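Local coordinates for protein SusD homolog (Bacteroides thetaiotaomicron VPI-5482, PDB 3IHV) that probably binds a glycan at the outer membrane as a SusD-family lipoprotein, helping to deliver it to a partner transporter, at residues A[163-166]-A[167-171]. Numbering follows the deposited sequence. Where two conformers were deposited one is given.
Sequences YEYI and EDDLL. With EDO (1,2-ethanediol), chain H.
Glu167 N donates to Tyr163 O at 2.9 Å, the first of four bonds joining residues 163-166 to 167-170 in helix 159-176, each N-H reaching back four residues; this amphipathic α-helix is set against helices 107-135 and 195-210 in the helical, TPR-like part of the SusD fold. The extended side chain of Glu167, with CG anti to the backbone N (chi1 176°), suits this partly exposed edge: it is long enough for OE2 to hydrogen-bond Tyr206 OH of helix 195-210. A 1,2-ethanediol, probably left from crystallisation and also bonded to Lys219, is an incidental second partner, its O2 donating to Glu167 OE2 at 2.6 Å. Asp168 bonds through its N to Glu164 O and lies on the solvent side, where a charged carboxylate can be hydrated. OD1 of the buried Asp169 forms salt bridges with Arg121 and Arg124 of helix 107-135, which compensate its charge. The carboxylate also lies 3.7 Å from the Tyr165 ring, OD2 to CE2, the two planes 69° apart. A water sits over the centre of that ring, donating to Tyr165 O and, weakly, to Asp169 OD1. Leu170 continues the buried apolar side next to Ile166, their side chains alongside each other and touching where Ile166 CG2 meets Leu170 CD1 at 3.6 Å.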
loop_
_atom_site.group_PDB
_atom_site.type_symbol
_atom_site.label_atom_id
_atom_site.label_comp_id
_atom_site.label_asym_id
_atom_site.label_seq_id
_atom_site.Cartn_x
_atom_site.Cartn_y
_atom_site.Cartn_z
ATOM N N TYR A 163 14.453 11.344 5.693
ATOM C CA TYR A 163 13.156 11.799 6.180
ATOM C C TYR A 163 13.016 13.314 6.054
ATOM O O TYR A 163 11.965 13.825 5.675
ATOM C CB TYR A 163 12.824 11.314 7.613
ATOM C CG TYR A 163 12.145 9.947 7.642
ATOM C CD1 TYR A 163 10.824 9.811 7.203
ATOM C CD2 TYR A 163 12.804 8.789 8.070
ATOM C CE1 TYR A 163 10.198 8.607 7.194
ATOM C CE2 TYR A 163 12.163 7.584 8.110
ATOM C CZ TYR A 163 10.852 7.478 7.664
ATOM O OH TYR A 163 10.174 6.290 7.606
ATOM N N GLU A 164 14.047 14.050 6.405
ATOM C CA GLU A 164 13.992 15.490 6.256
ATOM C C GLU A 164 13.780 15.915 4.792
ATOM O O GLU A 164 13.048 16.868 4.513
ATOM C CB GLU A 164 15.270 16.051 6.868
ATOM C CG GLU A 164 15.429 17.511 6.761
ATOM C CD GLU A 164 16.649 17.982 7.528
ATOM O OE1 GLU A 164 17.167 19.078 7.204
ATOM O OE2 GLU A 164 17.095 17.222 8.425
ATOM N N TYR A 165 14.405 15.199 3.869
ATOM C CA TYR A 165 14.253 15.473 2.442
ATOM C C TYR A 165 12.811 15.181 1.997
ATOM O O TYR A 165 12.188 16.003 1.329
ATOM C CB TYR A 165 15.253 14.627 1.682
ATOM C CG TYR A 165 15.398 14.996 0.242
ATOM C CD1 TYR A 165 16.269 16.000 -0.154
ATOM C CD2 TYR A 165 14.678 14.352 -0.718
ATOM C CE1 TYR A 165 16.388 16.347 -1.497
ATOM C CE2 TYR A 165 14.805 14.673 -2.045
ATOM C CZ TYR A 165 15.662 15.649 -2.430
ATOM O OH TYR A 165 15.768 15.934 -3.769
ATOM N N ILE A 166 12.258 14.040 2.422
ATOM C CA ILE A 166 10.855 13.706 2.117
ATOM C C ILE A 166 9.912 14.802 2.683
ATOM O O ILE A 166 9.010 15.268 2.019
ATOM C CB ILE A 166 10.476 12.362 2.755
ATOM C CG1 ILE A 166 11.293 11.245 2.106
ATOM C CG2 ILE A 166 8.942 12.103 2.666
ATOM C CD1 ILE A 166 11.313 9.971 2.923
ATOM N N GLU A 167 10.200 15.224 3.902
ATOM C CA GLU A 167 9.398 16.202 4.617
ATOM C C GLU A 167 9.372 17.512 3.880
ATOM O O GLU A 167 8.291 18.104 3.708
ATOM C CB GLU A 167 9.966 16.412 5.998
ATOM C CG GLU A 167 9.250 17.492 6.776
ATOM C CD GLU A 167 9.907 17.802 8.147
ATOM O OE1 GLU A 167 11.147 17.749 8.297
ATOM O OE2 GLU A 167 9.163 18.153 9.068
ATOM N N ASP A 168 10.527 17.963 3.411
ATOM C CA ASP A 168 10.574 19.218 2.653
ATOM C C ASP A 168 9.733 19.097 1.384
ATOM O O ASP A 168 9.000 20.038 0.999
ATOM C CB ASP A 168 12.012 19.589 2.301
ATOM C CG ASP A 168 12.787 20.084 3.500
ATOM O OD1 ASP A 168 12.141 20.462 4.495
ATOM O OD2 ASP A 168 14.033 20.077 3.446
ATOM N N ASP A 169 9.874 17.968 0.713
ATOM C CA ASP A 169 9.080 17.724 -0.508
ATOM C C ASP A 169 7.557 17.759 -0.232
ATOM O O ASP A 169 6.772 18.441 -0.941
ATOM C CB ASP A 169 9.445 16.397 -1.173
ATOM C CG ASP A 169 10.638 16.487 -2.120
ATOM O OD1 ASP A 169 11.066 17.612 -2.493
ATOM O OD2 ASP A 169 11.172 15.410 -2.508
ATOM N N LEU A 170 7.120 17.020 0.794
ATOM C CA LEU A 170 5.692 16.957 1.086
ATOM C C LEU A 170 5.169 18.285 1.639
ATOM O O LEU A 170 4.024 18.675 1.342
ATOM C CB LEU A 170 5.364 15.785 2.023
ATOM C CG LEU A 170 5.646 14.441 1.371
ATOM C CD1 LEU A 170 5.513 13.288 2.392
ATOM C CD2 LEU A 170 4.715 14.213 0.200
ATOM N N LEU A 171 5.972 18.977 2.452
ATOM C CA LEU A 171 5.551 20.283 2.974
ATOM C C LEU A 171 5.295 21.270 1.834
ATOM O O LEU A 171 4.302 22.024 1.887
ATOM C CB LEU A 171 6.532 20.876 4.005
ATOM C CG LEU A 171 6.530 20.252 5.389
ATOM C CD1 LEU A 171 7.709 20.846 6.241
ATOM C CD2 LEU A 171 5.178 20.492 6.081
HETATM C C1 EDO H . 8.097 19.858 12.353
HETATM O O1 EDO H . 9.107 20.309 13.265
HETATM C C2 EDO H . 8.202 18.355 12.335
HETATM O O2 EDO H . 9.387 18.037 11.631
HETATM O O HOH W 1 13.280 17.768 -0.557
#